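Local coordinates for protein bifunctional endo-1,4-beta-xylanase A (Neocallimastix patriciarum, PDB 2VG9) that acts as a family 11 endo-1,4-beta-xylanase, probably cutting internal beta-1,4 links in the backbone of xylan, at residues A[90-95]-A[119-124]; A[113-118]-A[160-165]. One frame throughout, in Å; residues are numbered along the deposited sequence.

Contact 1: residues A[90-95]-A[119-124]. With CD (cadmium ion), chain B; ACT (acetate ion), chain D.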
# COMPACT_ATOMS: atom_id res chain seq x y z
N ASN A 90 3.45 -12.24 -8.96
CA ASN A 90 2.45 -11.20 -9.08
C ASN A 90 2.98 -9.89 -8.53
O ASN A 90 4.10 -9.82 -7.98
CB ASN A 90 1.16 -11.62 -8.36
CG ASN A 90 1.38 -11.93 -6.89
OD1 ASN A 90 1.50 -11.02 -6.08
ND2 ASN A 90 1.37 -13.23 -6.54
N SER A 91 2.22 -8.83 -8.72
CA SER A 91 2.59 -7.56 -8.15
C SER A 91 1.34 -6.68 -8.11
O SER A 91 0.31 -7.01 -8.71
CB SER A 91 3.75 -6.89 -8.91
OG SER A 91 3.44 -6.69 -10.26
N ARG A 92 1.44 -5.58 -7.38
CA ARG A 92 0.34 -4.65 -7.29
C ARG A 92 0.86 -3.24 -7.09
O ARG A 92 1.95 -3.02 -6.53
CB ARG A 92 -0.56 -5.03 -6.12
CG ARG A 92 0.06 -4.76 -4.75
CD ARG A 92 -0.86 -5.27 -3.65
NE ARG A 92 -0.77 -6.72 -3.61
CZ ARG A 92 -1.15 -7.50 -2.60
NH1 ARG A 92 -1.70 -6.99 -1.50
NH2 ARG A 92 -1.00 -8.81 -2.71
N LEU A 93 0.06 -2.28 -7.54
CA LEU A 93 0.25 -0.87 -7.24
C LEU A 93 -1.00 -0.42 -6.46
O LEU A 93 -2.14 -0.51 -6.96
CB LEU A 93 0.37 -0.07 -8.54
CG LEU A 93 0.60 1.44 -8.51
CD1 LEU A 93 1.93 1.75 -7.88
CD2 LEU A 93 0.49 2.00 -9.96
N CYS A 94 -0.78 0.07 -5.24
CA CYS A 94 -1.88 0.34 -4.33
C CYS A 94 -1.62 1.47 -3.35
O CYS A 94 -0.48 1.77 -3.03
CB CYS A 94 -2.25 -0.95 -3.56
SG CYS A 94 -0.94 -1.59 -2.49
N VAL A 95 -2.69 2.08 -2.86
CA VAL A 95 -2.58 2.92 -1.65
C VAL A 95 -2.46 1.93 -0.51
O VAL A 95 -3.08 0.84 -0.54
CB VAL A 95 -3.84 3.78 -1.40
CG1 VAL A 95 -3.67 4.73 -0.21
CG2 VAL A 95 -4.28 4.54 -2.64
N VAL A 119 -0.79 -7.34 -11.34
CA VAL A 119 -0.46 -8.24 -12.44
C VAL A 119 -0.49 -9.68 -11.94
O VAL A 119 0.04 -9.98 -10.86
CB VAL A 119 0.89 -7.89 -13.10
CG1 VAL A 119 1.22 -8.91 -14.24
CG2 VAL A 119 0.86 -6.42 -13.64
N ASP A 120 -1.20 -10.52 -12.73
CA ASP A 120 -1.30 -12.00 -12.57
C ASP A 120 -2.17 -12.48 -11.42
O ASP A 120 -2.85 -13.50 -11.53
CB ASP A 120 0.08 -12.67 -12.45
CG ASP A 120 0.88 -12.62 -13.73
OD1 ASP A 120 0.30 -12.55 -14.82
OD2 ASP A 120 2.11 -12.65 -13.65
N TRP A 121 -2.15 -11.76 -10.31
CA TRP A 121 -2.90 -12.19 -9.12
C TRP A 121 -3.13 -11.02 -8.19
O TRP A 121 -2.25 -10.17 -8.01
CB TRP A 121 -2.14 -13.29 -8.37
CG TRP A 121 -2.86 -13.86 -7.16
CD1 TRP A 121 -3.75 -14.91 -7.15
CD2 TRP A 121 -2.72 -13.44 -5.80
NE1 TRP A 121 -4.17 -15.15 -5.86
CE2 TRP A 121 -3.56 -14.26 -5.02
CE3 TRP A 121 -1.96 -12.44 -5.16
CZ2 TRP A 121 -3.67 -14.11 -3.64
CZ3 TRP A 121 -2.08 -12.29 -3.79
CH2 TRP A 121 -2.93 -13.12 -3.04
N VAL A 122 -4.30 -11.02 -7.57
CA VAL A 122 -4.65 -10.01 -6.56
C VAL A 122 -5.46 -10.79 -5.51
O VAL A 122 -6.08 -11.80 -5.87
CB VAL A 122 -5.48 -8.85 -7.22
CG1 VAL A 122 -6.86 -9.35 -7.70
CG2 VAL A 122 -5.64 -7.64 -6.29
N PRO A 123 -5.35 -10.39 -4.21
CA PRO A 123 -6.23 -10.91 -3.18
C PRO A 123 -7.72 -10.78 -3.52
O PRO A 123 -8.13 -9.83 -4.20
CB PRO A 123 -5.89 -10.05 -1.94
CG PRO A 123 -4.52 -9.61 -2.17
CD PRO A 123 -4.35 -9.45 -3.65
N ASP A 124 -8.50 -11.75 -3.03
CA ASP A 124 -9.92 -11.79 -3.27
C ASP A 124 -10.62 -12.60 -2.17
O ASP A 124 -10.02 -13.47 -1.52
CB ASP A 124 -10.19 -12.36 -4.67
CG ASP A 124 -11.60 -12.14 -5.15
OD1 ASP A 124 -12.23 -11.10 -4.81
OD2 ASP A 124 -12.08 -13.00 -5.90
CD CD B . 2.16 -12.46 -16.13
C ACT D . 0.05 -16.17 -3.98
O ACT D . -0.34 -16.71 -2.91
OXT ACT D . 0.75 -15.13 -3.86
CH3 ACT D . -0.30 -16.72 -5.34
O HOH W 1 -0.87 -8.78 -5.89
O HOH W 2 4.17 -11.06 -16.02
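The carbonyl oxygen of Val-119 meets three groups. Ser-91 N donates to it over 3.3 Å. Asn-90 CA brings a C-H to the same Val-119 O at 3.2 Å. Trp-121 N adds a weak bond, and this makes a gamma turn around Asp-120. In return Val-119 N donates to Ser-91 O over 2.9 Å, with an angle of 160° at the hydrogen. The two bonds make Ser-91 and Val-119 an antiparallel hydrogen-bonded pair in the curved sheet of the beta jelly roll. Beyond it, 120-124 leaves the sheet as a loop. On the face that carries their side chains, Ser-91 OG bonds to Gln-83 and Tyr-81.

Asn-90 and Trp-121 run side by side and point the same way. Asn-90 CG sits between the backbone N and the carbonyl carbon (chi1 58°). This torsion carries the amide alongside the indole, where Asn-90 ND2 also makes a weak hydrogen bond to the oxygen OXT of an acetate, probably from the crystallisation liquor. Asn-90 ND2 is 3.7 Å from Trp-121 CE3, and the amide and ring planes are 42° apart. The acetate methyl lies over the centre of one indole face. Pro-123 N covers the rim of the opposite face.

Arg-92 and Pro-123 approach from opposite directions. Pro-123 CD rests over one face of the guanidinium, 3.5 Å from Arg-92 NH2. Water 1 ties the strand to the loop: it accepts from Arg-92 NE at 3.1 Å and donates to Trp-121 O at 2.9 Å and, less closely, to Asn-90 OD1.

At the turn the Asp-120 carboxylate, also bonded through OD2 to Ser-86 OG, chelates a cadmium ion with both oxygens, OD1 at 2.3 Å.

Contact 2: residues A[113-118]-A[160-165]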
# COMPACT_ATOMS: atom_id res chain seq x y z
N TYR A 113 -5.34 -1.82 1.87
CA TYR A 113 -4.87 -1.75 0.49
C TYR A 113 -5.99 -1.17 -0.36
O TYR A 113 -7.14 -1.65 -0.33
CB TYR A 113 -4.57 -3.14 -0.06
CG TYR A 113 -3.51 -3.89 0.67
CD1 TYR A 113 -2.20 -3.94 0.21
CD2 TYR A 113 -3.83 -4.60 1.83
CE1 TYR A 113 -1.22 -4.64 0.91
CE2 TYR A 113 -2.89 -5.29 2.53
CZ TYR A 113 -1.59 -5.31 2.07
OH TYR A 113 -0.69 -6.04 2.82
N ILE A 114 -5.67 -0.14 -1.13
CA ILE A 114 -6.60 0.29 -2.15
C ILE A 114 -5.88 0.02 -3.46
O ILE A 114 -4.98 0.78 -3.86
CB ILE A 114 -6.99 1.79 -2.01
CG1 ILE A 114 -7.68 2.04 -0.65
CG2 ILE A 114 -7.92 2.22 -3.15
CD1 ILE A 114 -7.70 3.50 -0.28
N ILE A 115 -6.25 -1.09 -4.11
CA ILE A 115 -5.43 -1.60 -5.21
C ILE A 115 -5.93 -1.07 -6.53
O ILE A 115 -7.03 -1.39 -6.96
CB ILE A 115 -5.35 -3.14 -5.22
CG1 ILE A 115 -4.95 -3.67 -3.83
CG2 ILE A 115 -4.42 -3.64 -6.33
CD1 ILE A 115 -4.84 -5.20 -3.72
N GLU A 116 -5.06 -0.27 -7.17
CA GLU A 116 -5.34 0.41 -8.43
C GLU A 116 -4.98 -0.40 -9.66
O GLU A 116 -5.63 -0.29 -10.71
CB GLU A 116 -4.58 1.74 -8.45
CG GLU A 116 -5.05 2.68 -7.37
CD GLU A 116 -6.43 3.28 -7.71
OE1 GLU A 116 -6.49 4.23 -8.54
OE2 GLU A 116 -7.44 2.79 -7.16
N ASP A 117 -3.96 -1.23 -9.54
CA ASP A 117 -3.46 -2.04 -10.64
C ASP A 117 -2.69 -3.20 -10.00
O ASP A 117 -2.23 -3.11 -8.83
CB ASP A 117 -2.55 -1.20 -11.57
CG ASP A 117 -2.40 -1.81 -12.98
OD1 ASP A 117 -2.90 -2.90 -13.27
OD2 ASP A 117 -1.75 -1.18 -13.82
N TRP A 118 -2.66 -4.32 -10.72
CA TRP A 118 -2.00 -5.54 -10.27
C TRP A 118 -1.71 -6.40 -11.50
O TRP A 118 -2.33 -6.23 -12.57
CB TRP A 118 -2.87 -6.36 -9.30
CG TRP A 118 -4.26 -6.67 -9.82
CD1 TRP A 118 -5.39 -5.91 -9.65
CD2 TRP A 118 -4.66 -7.80 -10.63
NE1 TRP A 118 -6.47 -6.50 -10.29
CE2 TRP A 118 -6.04 -7.67 -10.88
CE3 TRP A 118 -3.97 -8.92 -11.15
CZ2 TRP A 118 -6.76 -8.62 -11.67
CZ3 TRP A 118 -4.69 -9.87 -11.94
CH2 TRP A 118 -6.07 -9.69 -12.19
N PHE A 160 -9.45 -4.32 2.12
CA PHE A 160 -9.21 -4.18 0.68
C PHE A 160 -10.31 -3.47 -0.02
O PHE A 160 -11.48 -3.73 0.26
CB PHE A 160 -9.12 -5.58 -0.00
CG PHE A 160 -7.90 -6.38 0.41
CD1 PHE A 160 -6.71 -6.25 -0.31
CD2 PHE A 160 -7.95 -7.25 1.54
CE1 PHE A 160 -5.55 -6.98 0.08
CE2 PHE A 160 -6.82 -7.99 1.91
CZ PHE A 160 -5.61 -7.85 1.19
N SER A 161 -9.92 -2.59 -0.94
CA SER A 161 -10.72 -2.11 -2.06
C SER A 161 -9.91 -2.47 -3.30
O SER A 161 -8.78 -2.01 -3.48
CB SER A 161 -10.81 -0.58 -2.05
OG SER A 161 -11.71 -0.10 -1.09
N VAL A 162 -10.52 -3.24 -4.19
CA VAL A 162 -9.81 -3.59 -5.41
C VAL A 162 -10.52 -2.92 -6.57
O VAL A 162 -11.70 -3.21 -6.83
CB VAL A 162 -9.75 -5.13 -5.57
CG1 VAL A 162 -9.09 -5.51 -6.93
CG2 VAL A 162 -9.03 -5.74 -4.36
N ARG A 163 -9.82 -2.03 -7.27
CA ARG A 163 -10.38 -1.34 -8.45
C ARG A 163 -10.65 -2.34 -9.57
O ARG A 163 -9.75 -3.12 -9.96
CB ARG A 163 -9.42 -0.27 -8.97
CG ARG A 163 -10.10 0.70 -9.93
CD ARG A 163 -9.16 1.82 -10.41
NE ARG A 163 -9.78 2.65 -11.47
CZ ARG A 163 -10.52 3.73 -11.22
NH1 ARG A 163 -10.71 4.13 -9.97
NH2 ARG A 163 -11.03 4.46 -12.21
N GLN A 164 -11.87 -2.31 -10.10
CA GLN A 164 -12.29 -3.26 -11.13
C GLN A 164 -11.65 -2.96 -12.50
O GLN A 164 -11.30 -3.90 -13.24
CB GLN A 164 -13.82 -3.39 -11.19
CG GLN A 164 -14.40 -3.91 -9.84
CD GLN A 164 -13.78 -5.25 -9.45
OE1 GLN A 164 -12.93 -5.33 -8.54
NE2 GLN A 164 -14.15 -6.27 -10.15
N GLN A 165 -11.45 -1.68 -12.80
CA GLN A 165 -10.82 -1.23 -14.05
C GLN A 165 -9.41 -0.74 -13.68
O GLN A 165 -9.28 0.35 -13.12
CB GLN A 165 -11.64 -0.09 -14.66
CG GLN A 165 -11.38 0.22 -16.15
CD GLN A 165 -11.95 1.61 -16.64
OE1 GLN A 165 -12.86 2.20 -16.02
NE2 GLN A 165 -11.39 2.11 -17.78
O HOH W 3 -6.92 -3.12 -9.37
O HOH W 4 -9.16 -5.73 -10.94
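Parallel strand pairing in the curved, mixed sheet of the jelly roll joins 113-115 to 160-163. Ser-161 N donates to Tyr-113 O at 3.0 Å, and Ser-161 O accepts from Ile-115 N at 2.8 Å. Arg-163 N continues the pattern to Ile-115 O at 2.9 Å. Then 113-118 turns a corner at a classic beta bulge, where Glu-116 and Asp-117 both face Leu-93.

On one face the rings of Tyr-113 and Phe-160 lie side by side and nearly parallel, 7° apart, but barely overlap. CG anti to the carbonyl carbon in both (chi1 -60° and -68°) sends them the same way. Tyr-113 CD2 comes within 3.4 Å of Phe-160 CE1. Ile-115 CD1 meets the edge of the Phe-160 ring at CD1. An alanine in place of Tyr-113 would remove its ring and is likely to open a gap beside Phe-160 CE1.

Water 4 bridges Trp-118 NE1 to Arg-163 O. Glu-116 OE1 stands 4.5 Å from Arg-163 NH1, well out of the guanidinium plane. It bonds instead to Tyr-77 OH and forms a salt bridge with Arg-167; Tyr-137 OH bonds to Glu-116 OE2 and Arg-163 NH1. Any attraction between Glu-116 and Arg-163 is therefore probably of charge alone.

Overall arrangement
From the N terminus the chain first lays down 90-95 on strand 89-100. It returns as 113-118 and runs directly into 119-124, where contact 1 closes a loop of 23 residues. Contact 2 closes later, when 160-165 comes in after 41 residues. The segments alternate along the chain, so the two contacts cross. Both belong to the same curved sheet. Strand 89-100 pairs with both 110-115 and 117-119: Val-95 N reaches Ile-114 O at 2.8 Å and Leu-93 N reaches Asp-117 O at 2.7 Å, both probably as hydrogen bonds. Together the contacts tie 89-100 and 153-163 to the continuous run 113-124, whose last residues already belong to the loop after strand 117-119.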